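Local coordinates for protein putative O-Methyltransferase (Corynebacterium glutamicum, PDB 3DR5) that probably transfers methyl groups from S-adenosyl-L-methionine to hydroxyl groups of an unidentified acceptor, as O-methyltransferases of its family do, at residues P35-M40 against F134-P139; G42-T47 against L201-G206. All coordinates share one frame; numbering follows the deposited sequence.

Contact 1. Residues P35-M40 against F134-P139; sequences PAPDEM and FGQVSP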
loop_
_atom_site.group_PDB
_atom_site.type_symbol
_atom_site.label_atom_id
_atom_site.label_comp_id
_atom_site.label_asym_id
_atom_site.label_seq_id
_atom_site.Cartn_x
_atom_site.Cartn_y
_atom_site.Cartn_z
ATOM N N PRO A 35 1.944 -20.162 -7.371
ATOM C CA PRO A 35 2.591 -18.892 -7.020
ATOM C C PRO A 35 1.771 -18.241 -5.905
ATOM O O PRO A 35 0.621 -17.850 -6.120
ATOM C CB PRO A 35 2.513 -18.072 -8.311
ATOM C CG PRO A 35 2.129 -19.069 -9.388
ATOM C CD PRO A 35 1.299 -20.089 -8.691
ATOM N N ALA A 36 2.372 -18.110 -4.723
ATOM C CA ALA A 36 1.675 -17.537 -3.571
ATOM C C ALA A 36 2.391 -16.352 -2.934
ATOM O O ALA A 36 3.460 -16.515 -2.349
ATOM C CB ALA A 36 1.450 -18.615 -2.521
ATOM N N PRO A 37 1.797 -15.153 -3.024
ATOM C CA PRO A 37 2.393 -13.945 -2.440
ATOM C C PRO A 37 2.672 -14.188 -0.963
ATOM O O PRO A 37 1.865 -14.831 -0.284
ATOM C CB PRO A 37 1.306 -12.884 -2.633
ATOM C CG PRO A 37 0.540 -13.369 -3.815
ATOM C CD PRO A 37 0.486 -14.866 -3.631
ATOM N N ASP A 38 3.789 -13.666 -0.460
ATOM C CA ASP A 38 4.128 -13.861 0.948
ATOM C C ASP A 38 3.163 -13.120 1.878
ATOM O O ASP A 38 2.260 -12.415 1.422
ATOM C CB ASP A 38 5.600 -13.460 1.221
ATOM C CG ASP A 38 5.873 -11.976 1.017
ATOM O OD1 ASP A 38 5.001 -11.263 0.471
ATOM O OD2 ASP A 38 6.976 -11.527 1.413
ATOM N N GLU A 39 3.359 -13.286 3.182
ATOM C CA GLU A 39 2.491 -12.671 4.173
ATOM C C GLU A 39 2.429 -11.153 4.122
ATOM O O GLU A 39 1.367 -10.569 4.337
ATOM C CB GLU A 39 2.909 -13.118 5.573
ATOM C CG GLU A 39 2.164 -12.435 6.722
ATOM C CD GLU A 39 0.668 -12.699 6.710
ATOM O OE1 GLU A 39 0.269 -13.834 6.378
ATOM O OE2 GLU A 39 -0.110 -11.778 7.046
HETATM N N MSE A 40 3.562 -10.524 3.832
HETATM C CA MSE A 40 3.637 -9.073 3.773
HETATM C C MSE A 40 2.869 -8.512 2.578
HETATM O O MSE A 40 2.217 -7.469 2.685
HETATM C CB MSE A 40 5.110 -8.614 3.743
HETATM C CG MSE A 40 5.812 -8.627 5.114
HETATM SE SE MSE A 40 7.626 -7.870 5.043
HETATM C CE MSE A 40 8.331 -8.533 6.692
ATOM N N PHE A 134 -6.264 -7.773 -8.594
ATOM C CA PHE A 134 -4.979 -8.400 -8.340
ATOM C C PHE A 134 -4.732 -9.375 -9.483
ATOM O O PHE A 134 -5.593 -10.201 -9.825
ATOM C CB PHE A 134 -4.977 -9.185 -7.020
ATOM C CG PHE A 134 -3.740 -10.017 -6.827
ATOM C CD1 PHE A 134 -2.583 -9.459 -6.292
ATOM C CD2 PHE A 134 -3.726 -11.355 -7.218
ATOM C CE1 PHE A 134 -1.415 -10.226 -6.163
ATOM C CE2 PHE A 134 -2.567 -12.130 -7.098
ATOM C CZ PHE A 134 -1.410 -11.566 -6.563
ATOM N N GLY A 135 -3.552 -9.269 -10.080
ATOM C CA GLY A 135 -3.207 -10.157 -11.169
ATOM C C GLY A 135 -1.905 -10.918 -10.960
ATOM O O GLY A 135 -0.878 -10.340 -10.597
ATOM N N GLN A 136 -1.968 -12.233 -11.131
ATOM C CA GLN A 136 -0.784 -13.071 -11.034
ATOM C C GLN A 136 -0.727 -13.765 -12.399
ATOM O O GLN A 136 -1.350 -14.808 -12.622
ATOM C CB GLN A 136 -0.901 -14.125 -9.920
ATOM C CG GLN A 136 0.318 -15.034 -9.858
ATOM C CD GLN A 136 1.411 -14.510 -8.947
ATOM O OE1 GLN A 136 2.523 -14.216 -9.391
ATOM N NE2 GLN A 136 1.103 -14.395 -7.663
ATOM N N VAL A 137 0.030 -13.182 -13.316
ATOM C CA VAL A 137 0.139 -13.706 -14.672
ATOM C C VAL A 137 1.589 -13.799 -15.131
ATOM O O VAL A 137 2.507 -13.406 -14.404
ATOM C CB VAL A 137 -0.642 -12.802 -15.664
ATOM C CG1 VAL A 137 -2.110 -12.727 -15.257
ATOM C CG2 VAL A 137 -0.045 -11.389 -15.676
ATOM N N SER A 138 1.787 -14.328 -16.336
ATOM C CA SER A 138 3.123 -14.426 -16.903
ATOM C C SER A 138 3.473 -13.033 -17.420
ATOM O O SER A 138 2.587 -12.263 -17.816
ATOM C CB SER A 138 3.161 -15.413 -18.068
ATOM O OG SER A 138 2.943 -16.728 -17.608
ATOM N N PRO A 139 4.764 -12.690 -17.416
ATOM C CA PRO A 139 5.240 -11.386 -17.887
ATOM C C PRO A 139 4.775 -11.062 -19.302
ATOM O O PRO A 139 4.684 -9.891 -19.680
ATOM C CB PRO A 139 6.773 -11.493 -17.772
ATOM C CG PRO A 139 7.052 -12.957 -17.491
ATOM C CD PRO A 139 5.843 -13.457 -16.773
#

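Contact 2. Residues G42-T47 against L201-G206; sequences GQLLTT and LPLGAG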
loop_
_atom_site.group_PDB
_atom_site.type_symbol
_atom_site.label_atom_id
_atom_site.label_comp_id
_atom_site.label_asym_id
_atom_site.label_seq_id
_atom_site.Cartn_x
_atom_site.Cartn_y
_atom_site.Cartn_z
ATOM N N GLY A 42 0.340 -10.022 1.210
ATOM C CA GLY A 42 -1.065 -10.245 1.532
ATOM C C GLY A 42 -1.616 -9.139 2.434
ATOM O O GLY A 42 -2.742 -8.676 2.223
ATOM N N GLN A 43 -0.840 -8.713 3.434
ATOM C CA GLN A 43 -1.260 -7.645 4.348
ATOM C C GLN A 43 -1.520 -6.361 3.537
ATOM O O GLN A 43 -2.511 -5.656 3.773
ATOM C CB GLN A 43 -0.178 -7.422 5.431
ATOM C CG GLN A 43 -0.120 -8.561 6.450
ATOM C CD GLN A 43 1.032 -8.431 7.434
ATOM O OE1 GLN A 43 1.642 -7.368 7.559
ATOM N NE2 GLN A 43 1.333 -9.517 8.144
ATOM N N LEU A 44 -0.637 -6.060 2.581
ATOM C CA LEU A 44 -0.834 -4.892 1.722
ATOM C C LEU A 44 -2.132 -5.077 0.904
ATOM O O LEU A 44 -2.830 -4.097 0.618
ATOM C CB LEU A 44 0.348 -4.692 0.765
ATOM C CG LEU A 44 0.101 -3.602 -0.294
ATOM C CD1 LEU A 44 -0.225 -2.281 0.396
ATOM C CD2 LEU A 44 1.326 -3.451 -1.191
ATOM N N LEU A 45 -2.460 -6.315 0.516
ATOM C CA LEU A 45 -3.696 -6.556 -0.245
ATOM C C LEU A 45 -4.905 -6.227 0.652
ATOM O O LEU A 45 -5.885 -5.639 0.202
ATOM C CB LEU A 45 -3.768 -8.016 -0.752
ATOM C CG LEU A 45 -2.742 -8.359 -1.850
ATOM C CD1 LEU A 45 -2.948 -9.801 -2.312
ATOM C CD2 LEU A 45 -2.900 -7.393 -3.037
ATOM N N THR A 46 -4.827 -6.601 1.923
ATOM C CA THR A 46 -5.898 -6.310 2.873
ATOM C C THR A 46 -6.046 -4.789 3.029
ATOM O O THR A 46 -7.153 -4.272 3.110
ATOM C CB THR A 46 -5.582 -6.919 4.251
ATOM O OG1 THR A 46 -5.356 -8.322 4.099
ATOM C CG2 THR A 46 -6.728 -6.700 5.215
ATOM N N THR A 47 -4.918 -4.081 3.071
ATOM C CA THR A 47 -4.909 -2.629 3.218
ATOM C C THR A 47 -5.600 -1.941 2.049
ATOM O O THR A 47 -6.409 -1.034 2.247
ATOM C CB THR A 47 -3.467 -2.084 3.312
ATOM O OG1 THR A 47 -2.812 -2.646 4.455
ATOM C CG2 THR A 47 -3.474 -0.556 3.432
ATOM N N LEU A 201 6.970 -1.546 -5.616
ATOM C CA LEU A 201 7.459 -1.894 -4.303
ATOM C C LEU A 201 8.291 -3.165 -4.159
ATOM O O LEU A 201 8.162 -4.081 -4.950
ATOM C CB LEU A 201 6.232 -1.937 -3.381
ATOM C CG LEU A 201 5.233 -0.772 -3.614
ATOM C CD1 LEU A 201 3.907 -1.035 -2.873
ATOM C CD2 LEU A 201 5.856 0.552 -3.162
ATOM N N PRO A 202 9.142 -3.222 -3.117
ATOM C CA PRO A 202 10.014 -4.369 -2.839
ATOM C C PRO A 202 9.320 -5.576 -2.199
ATOM O O PRO A 202 9.766 -6.074 -1.174
ATOM C CB PRO A 202 11.077 -3.771 -1.923
ATOM C CG PRO A 202 10.284 -2.807 -1.096
ATOM C CD PRO A 202 9.370 -2.134 -2.141
ATOM N N LEU A 203 8.230 -6.037 -2.802
ATOM C CA LEU A 203 7.494 -7.192 -2.288
ATOM C C LEU A 203 7.511 -8.298 -3.345
ATOM O O LEU A 203 7.362 -8.025 -4.533
ATOM C CB LEU A 203 6.050 -6.790 -1.951
ATOM C CG LEU A 203 5.855 -5.940 -0.696
ATOM C CD1 LEU A 203 4.512 -5.217 -0.794
ATOM C CD2 LEU A 203 5.932 -6.830 0.548
ATOM N N GLY A 204 7.693 -9.539 -2.901
ATOM C CA GLY A 204 7.776 -10.650 -3.832
ATOM C C GLY A 204 8.934 -10.365 -4.780
ATOM O O GLY A 204 10.019 -9.952 -4.352
ATOM N N ALA A 205 8.723 -10.581 -6.075
ATOM C CA ALA A 205 9.764 -10.313 -7.069
ATOM C C ALA A 205 9.619 -8.887 -7.623
ATOM O O ALA A 205 10.144 -8.572 -8.694
ATOM C CB ALA A 205 9.680 -11.337 -8.214
ATOM N N GLY A 206 8.909 -8.025 -6.897
ATOM C CA GLY A 206 8.716 -6.656 -7.349
ATOM C C GLY A 206 7.276 -6.428 -7.767
ATOM O O GLY A 206 6.852 -6.866 -8.829
#

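Contact 1. Residues P35-M40 against F134-P139
P35 and Q136 have the nearest CA atoms of the two segments, 7.8 Å apart, and the segments meet mainly through side chains. P35 to P37 form an extended linker that leads into helix 39-51. Residues 134-139 run from the end of strand 130-135 into the loop after it. The Q136 side chain reaches toward both prolines. Its CG is anti to the backbone N (chi1 178°), and a bend at chi2 (90°) brings the amide beside P35 and toward P37. P35 CB packs on this amide group, 3.8 Å from Q136 CD. P37 comes at Q136 from the opposite direction, with its ring carbons CG and CD against the amide end. The same CG reaches the far end of the F134 ring, 3.8 Å from CZ, and meets the ring at a slant. P37 thus bridges F134 and Q136. V70 of helix 67-77 packs on both P37 and F134. At the outer side P35 is exposed, while F134 is buried, so the contact grades from surface to core. D38 is the N-cap of the helix, and its OD1 is hydrogen-bonded to T41 OG1. This is packing at the C-terminal ends of the parallel strands of a Rossmann-like methyltransferase sheet, where the lead-in to a helix packs on the end of a central strand.

Contact 2. Residues G42-T47 against L201-G206
L44 holds its CG opposite the backbone N (chi1 172°), and this sends its methyl CD2 toward L201 and L203. Both of those leucines place CG beside the backbone N instead (chi1 -73° for L203), and with chi2 extended each turns CD1 to L44. The result is a small leucine cluster between helix 39-51 and the turn that joins the last two strands of the Rossmann-like methyltransferase fold. L44 CD2 touches both partners, at 3.7 Å from L203 CD1 and 3.9 Å from L201 CD1. The L44 side chain crosses that of L201 at about a right angle and that of L203 at a slant. All three leucines are buried, and L207 of strand 207-212 also packs on L44.

The loop between the strands reverses tightly. An inverse gamma turn is centred on P202, with a weak bond from L203 N to L201 O. A type II' beta turn then runs from L203 to G206, closed by G206 N to L203 O at 2.8 Å. G204, second in the turn, has the positive phi that glycine adopts easily. At G206 a CB would press on the carbonyl O of A205. A205 N is hydrogen-bonded to D163 OD1.

The helix also faces the second subunit. Q43 OE1 accepts a hydrogen bond from R200 N of that subunit, and M40 of that subunit packs on L201. Within the helix, Q43 O takes two donors, T47 N and T47 OG1. The hydroxyl OG1 lies 3.1 Å from Q43 O, above the carbonyl plane and 37° out of it.

Overall arrangement
After helices 4-13 and 20-31 the chain reaches the linker and helix 39-51, which supply the first segments of the two contacts. Contact 1 closes a loop when strand 130-135 reaches its end, after 93 intervening residues. Contact 2 closes a longer loop at the turn between strands 196-201 and 207-212. The two loops cross, because their segments alternate along the chain. Contact 1 ties the lead-in to the helix to a central strand, and contact 2 ties the helix body to the antiparallel edge of the sheet. Their centres lie 9 Å apart. They also touch: M40 CB is 3.7 Å from L203 CD2, and F134 CD1 is 3.9 Å from L45 CD2.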